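Epidermin decarboxylase (PDB 1G63) catalyses the FMN-dependent oxidative decarboxylation of the C-terminal cysteine residue during maturation of the lantibiotic epidermin, working as a homododecamer. Local coordinates at residues I13-I18 with I34-S39; N45-K50 with D54-E59. All coordinates share one frame; numbering follows the deposited sequence.

Interaction 1 (I13-I18 with I34-S39); sequences INVINI and ILFSPS. With FMN (flavin mononucleotide), chain N.
F36 turns the edge of its ring to V15, whose CG2 lies in the ring plane 3.8 Å from CE2. The contact belongs to the Rossmann-like core of the subunit. There the 3-10 turn that follows strand 5-9 packs beside the end of strand 32-36. CG2 of V15 is anti to the backbone N (the chi1 of 67° belongs to CG1), which carries this methyl to the ring. I18 CG2 also sits at the ring edge, more loosely, 4.3 Å from CZ. The other branch of I18 meets I34: its CG1 is 3.8 Å from I34 CD1, and the two side chains run past each other in opposite directions. All four side chains are buried and the contact is purely apolar. A9 of strand 5-9 touches both V15 and F36, while I7 touches I18 and I34, so this inner strand of the sheet lies against the packing.

Past these side chains both segments reach the FMN. I13 N lies 3.4 Å from flavin N5. S39 CB approaches the ribityl phosphate, 3.9 Å from O5'. S37 OG lies between the backbone N and the carbonyl carbon (chi1 73°). From there S37 OG donates a hydrogen bond of 2.9 Å to FMN O2P.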
# COMPACT_ATOMS: atom_id res chain seq x y z
N ILE B 13 -2.70 16.24 -26.95
CA ILE B 13 -1.72 15.28 -27.44
C ILE B 13 -0.36 15.94 -27.71
O ILE B 13 0.68 15.32 -27.51
CB ILE B 13 -2.22 14.59 -28.74
CG1 ILE B 13 -1.20 13.56 -29.23
CG2 ILE B 13 -2.48 15.63 -29.83
CD1 ILE B 13 -0.89 12.48 -28.22
N ASN B 14 -0.38 17.19 -28.15
CA ASN B 14 0.87 17.88 -28.45
C ASN B 14 1.69 18.32 -27.26
O ASN B 14 2.76 18.91 -27.43
CB ASN B 14 0.62 19.08 -29.36
CG ASN B 14 0.23 18.66 -30.75
OD1 ASN B 14 -0.93 18.78 -31.14
ND2 ASN B 14 1.19 18.14 -31.51
N VAL B 15 1.21 18.04 -26.05
CA VAL B 15 1.97 18.41 -24.87
C VAL B 15 3.24 17.57 -24.84
O VAL B 15 4.21 17.90 -24.14
CB VAL B 15 1.15 18.17 -23.58
CG1 VAL B 15 0.92 16.69 -23.37
CG2 VAL B 15 1.86 18.80 -22.39
N ILE B 16 3.25 16.47 -25.60
CA ILE B 16 4.43 15.60 -25.65
C ILE B 16 5.60 16.28 -26.37
O ILE B 16 6.73 15.80 -26.31
CB ILE B 16 4.12 14.27 -26.37
CG1 ILE B 16 3.96 14.51 -27.88
CG2 ILE B 16 2.87 13.64 -25.79
CD1 ILE B 16 3.78 13.24 -28.68
N ASN B 17 5.32 17.38 -27.06
CA ASN B 17 6.34 18.12 -27.79
C ASN B 17 6.63 19.49 -27.15
O ASN B 17 7.32 20.31 -27.74
CB ASN B 17 5.92 18.33 -29.24
CG ASN B 17 5.89 17.04 -30.04
OD1 ASN B 17 5.07 16.88 -30.95
ND2 ASN B 17 6.78 16.10 -29.69
N ILE B 18 6.09 19.71 -25.96
CA ILE B 18 6.27 20.99 -25.27
C ILE B 18 7.74 21.34 -25.01
O ILE B 18 8.10 22.51 -24.95
CB ILE B 18 5.47 21.03 -23.93
CG1 ILE B 18 5.36 22.47 -23.43
CG2 ILE B 18 6.15 20.17 -22.87
CD1 ILE B 18 4.61 23.39 -24.37
N ILE B 34 7.26 26.33 -16.24
CA ILE B 34 6.11 25.58 -16.69
C ILE B 34 5.23 25.02 -15.57
O ILE B 34 5.69 24.73 -14.46
CB ILE B 34 6.60 24.46 -17.64
CG1 ILE B 34 5.41 23.84 -18.38
CG2 ILE B 34 7.39 23.44 -16.86
CD1 ILE B 34 5.79 23.15 -19.67
N LEU B 35 3.95 24.88 -15.88
CA LEU B 35 2.94 24.38 -14.95
C LEU B 35 1.99 23.49 -15.76
O LEU B 35 1.50 23.90 -16.81
CB LEU B 35 2.18 25.58 -14.36
CG LEU B 35 1.28 25.41 -13.13
CD1 LEU B 35 0.63 26.76 -12.81
CD2 LEU B 35 0.21 24.37 -13.41
N PHE B 36 1.74 22.27 -15.29
CA PHE B 36 0.87 21.34 -16.02
C PHE B 36 -0.49 21.10 -15.37
O PHE B 36 -0.67 21.29 -14.17
CB PHE B 36 1.55 19.97 -16.18
CG PHE B 36 2.78 19.98 -17.05
CD1 PHE B 36 4.03 20.28 -16.52
CD2 PHE B 36 2.68 19.68 -18.42
CE1 PHE B 36 5.18 20.27 -17.33
CE2 PHE B 36 3.82 19.67 -19.23
CZ PHE B 36 5.07 19.97 -18.69
N SER B 37 -1.44 20.67 -16.19
CA SER B 37 -2.77 20.34 -15.69
C SER B 37 -2.65 18.89 -15.22
O SER B 37 -1.86 18.11 -15.76
CB SER B 37 -3.81 20.45 -16.80
OG SER B 37 -3.70 19.39 -17.73
N PRO B 38 -3.41 18.50 -14.20
CA PRO B 38 -3.35 17.11 -13.70
C PRO B 38 -3.42 16.06 -14.81
O PRO B 38 -2.65 15.10 -14.82
CB PRO B 38 -4.55 17.03 -12.76
CG PRO B 38 -4.59 18.42 -12.19
CD PRO B 38 -4.36 19.30 -13.40
N SER B 39 -4.34 16.24 -15.75
CA SER B 39 -4.51 15.28 -16.83
C SER B 39 -3.34 15.18 -17.80
O SER B 39 -3.11 14.12 -18.40
CB SER B 39 -5.77 15.59 -17.63
OG SER B 39 -6.92 15.41 -16.83
N1 FMN N . -8.30 17.65 -25.78
C2 FMN N . -8.01 18.80 -26.46
O2 FMN N . -8.55 19.85 -26.26
N3 FMN N . -7.00 18.77 -27.48
C4 FMN N . -6.29 17.67 -27.84
O4 FMN N . -5.46 17.74 -28.76
C4A FMN N . -6.62 16.43 -27.13
N5 FMN N . -5.96 15.31 -27.38
C5A FMN N . -6.16 14.22 -26.59
C6 FMN N . -5.35 13.01 -26.78
C7 FMN N . -5.59 11.84 -26.12
C7M FMN N . -4.71 10.60 -26.35
C8 FMN N . -6.54 11.84 -24.99
C8M FMN N . -6.74 10.61 -24.14
C9 FMN N . -7.33 12.97 -24.81
C9A FMN N . -7.19 14.15 -25.56
N10 FMN N . -7.96 15.34 -25.39
C10 FMN N . -7.66 16.52 -26.07
C1' FMN N . -9.01 15.38 -24.36
C2' FMN N . -8.43 16.01 -23.07
O2' FMN N . -7.28 15.34 -22.54
C3' FMN N . -9.50 16.06 -21.98
O3' FMN N . -10.60 16.92 -22.43
C4' FMN N . -9.04 16.53 -20.61
O4' FMN N . -10.08 16.36 -19.62
C5' FMN N . -8.54 17.97 -20.58
O5' FMN N . -8.00 18.29 -19.27
P FMN N . -7.12 19.57 -18.99
O1P FMN N . -7.91 20.76 -19.41
O2P FMN N . -5.83 19.41 -19.71
O3P FMN N . -6.89 19.54 -17.43

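Interaction 2 (N45-K50 with D54-E59); sequences NTDVLK and DNLYDE
L56 reaches across to the 3-10 turn 46-50 with one methyl, CD2. This methyl lies 3.6 Å from the carbonyl oxygen T46 O and 3.8 Å from CG of K50. D47 borders the same methyl more loosely, with its CA 4.2 Å from L56 CD2. The K50 side chain crosses L56 at about a right angle. K50 CE also comes within 3.9 Å of L56 CD2, so the aliphatic part of the lysine lies against the leucine. CG of L56 is anti to the backbone N (chi1 165°), which directs the isobutyl group at the turn.

With CG of K50 beside the backbone N (chi1 -80°) and the chain extended beyond it, the ammonium group reaches D47. K50 NZ and D47 OD1 form a salt bridge at 3.3 Å, whose hydrogen bond is weak. L56 belongs to the short strand 56-57, an edge strand of the parallel Rossmann-like sheet within this chain. The 3-10 turn 46-50 belongs to the connection that leads into this strand from its neighbour, strand 32-36. Backbone bonds hold the turn: L49 N binds T46 O, the carbonyl that CD2 of L56 touches from the side, and K50 N binds D47 O at 3.0 Å. N45 OD1 accepts a weak bond from D47 N at the start of the turn. Farther out, T46 rests on F36. D54 forms a salt bridge with K26 and accepts a hydrogen bond from V32 N.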
# COMPACT_ATOMS: atom_id res chain seq x y z
N ASN B 45 6.15 12.53 -18.70
CA ASN B 45 6.75 12.54 -17.38
C ASN B 45 7.15 14.01 -17.23
O ASN B 45 8.14 14.45 -17.80
CB ASN B 45 7.99 11.65 -17.35
CG ASN B 45 8.58 11.53 -15.97
OD1 ASN B 45 8.82 12.54 -15.30
ND2 ASN B 45 8.83 10.31 -15.53
N THR B 46 6.35 14.75 -16.47
CA THR B 46 6.60 16.18 -16.28
C THR B 46 7.92 16.54 -15.62
O THR B 46 8.43 17.63 -15.84
CB THR B 46 5.46 16.84 -15.47
OG1 THR B 46 5.36 16.23 -14.17
CG2 THR B 46 4.13 16.68 -16.22
N ASP B 47 8.49 15.63 -14.82
CA ASP B 47 9.76 15.93 -14.16
C ASP B 47 10.90 16.17 -15.15
O ASP B 47 11.85 16.88 -14.83
CB ASP B 47 10.15 14.81 -13.19
CG ASP B 47 9.51 14.99 -11.82
OD1 ASP B 47 9.76 16.03 -11.18
OD2 ASP B 47 8.75 14.09 -11.38
N VAL B 48 10.79 15.59 -16.34
CA VAL B 48 11.80 15.75 -17.37
C VAL B 48 11.94 17.21 -17.78
O VAL B 48 13.04 17.66 -18.12
CB VAL B 48 11.47 14.92 -18.62
CG1 VAL B 48 12.34 15.32 -19.79
CG2 VAL B 48 11.69 13.45 -18.32
N LEU B 49 10.84 17.94 -17.75
CA LEU B 49 10.87 19.35 -18.11
C LEU B 49 11.77 20.17 -17.19
O LEU B 49 12.15 21.28 -17.54
CB LEU B 49 9.45 19.93 -18.12
CG LEU B 49 8.58 19.59 -19.34
CD1 LEU B 49 9.37 19.84 -20.60
CD2 LEU B 49 8.14 18.15 -19.31
N LYS B 50 12.12 19.62 -16.03
CA LYS B 50 13.01 20.33 -15.11
C LYS B 50 14.37 20.52 -15.77
O LYS B 50 15.14 21.39 -15.38
CB LYS B 50 13.20 19.54 -13.81
CG LYS B 50 12.09 19.66 -12.79
CD LYS B 50 12.40 18.78 -11.59
CE LYS B 50 11.32 18.87 -10.52
NZ LYS B 50 11.65 17.98 -9.36
N ASP B 54 13.39 26.67 -16.27
CA ASP B 54 14.05 27.27 -15.13
C ASP B 54 13.37 26.78 -13.86
O ASP B 54 14.03 26.48 -12.86
CB ASP B 54 13.97 28.80 -15.23
CG ASP B 54 14.79 29.35 -16.37
OD1 ASP B 54 16.03 29.45 -16.23
OD2 ASP B 54 14.21 29.68 -17.43
N ASN B 55 12.05 26.68 -13.90
CA ASN B 55 11.28 26.20 -12.76
C ASN B 55 10.03 25.45 -13.18
O ASN B 55 9.36 25.81 -14.15
CB ASN B 55 10.85 27.36 -11.85
CG ASN B 55 12.00 28.19 -11.38
OD1 ASN B 55 12.44 29.11 -12.07
ND2 ASN B 55 12.51 27.88 -10.19
N LEU B 56 9.71 24.40 -12.43
CA LEU B 56 8.52 23.60 -12.67
C LEU B 56 7.62 23.72 -11.44
O LEU B 56 8.04 23.40 -10.33
CB LEU B 56 8.89 22.13 -12.87
CG LEU B 56 7.74 21.11 -12.79
CD1 LEU B 56 6.72 21.35 -13.89
CD2 LEU B 56 8.30 19.71 -12.88
N TYR B 57 6.40 24.19 -11.64
CA TYR B 57 5.46 24.31 -10.53
C TYR B 57 4.63 23.04 -10.46
O TYR B 57 3.85 22.74 -11.37
CB TYR B 57 4.56 25.53 -10.73
CG TYR B 57 5.33 26.83 -10.77
CD1 TYR B 57 5.46 27.55 -11.96
CD2 TYR B 57 5.95 27.34 -9.63
CE1 TYR B 57 6.18 28.73 -12.01
CE2 TYR B 57 6.67 28.52 -9.67
CZ TYR B 57 6.79 29.21 -10.86
OH TYR B 57 7.49 30.39 -10.90
N ASP B 58 4.81 22.27 -9.39
CA ASP B 58 4.12 21.01 -9.19
C ASP B 58 3.20 21.08 -7.97
O ASP B 58 3.67 21.10 -6.84
CB ASP B 58 5.16 19.89 -9.01
CG ASP B 58 4.54 18.51 -8.92
OD1 ASP B 58 5.33 17.54 -8.85
OD2 ASP B 58 3.30 18.38 -8.93
N GLU B 59 1.89 21.11 -8.21
CA GLU B 59 0.92 21.20 -7.12
C GLU B 59 0.79 19.91 -6.28
O GLU B 59 0.20 19.93 -5.19
CB GLU B 59 -0.45 21.60 -7.67
CG GLU B 59 -1.09 20.57 -8.57
CD GLU B 59 -2.33 21.10 -9.27
OE1 GLU B 59 -3.30 21.49 -8.58
OE2 GLU B 59 -2.32 21.14 -10.51

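How the interactions relate
Interaction 1 is a core contact and interaction 2 a surface one. They meet at neighbouring strands of the parallel sheet, 32-36 and 56-57. I34 joins the strands by probable hydrogen bonds of its backbone N to N55 O and its O to Y57 N. F36 CZ, part of interaction 1, packs on L49 CG of the 45-50 segment at 3.6 Å. In interaction 1 aliphatic groups meet an aromatic edge in the buried interior, and the hydrogen bond to the cofactor comes from S37. In interaction 2 a leucine methyl packs against a lysine chain and a carbonyl, beside a salt bridge. Both contacts also touch the second subunit.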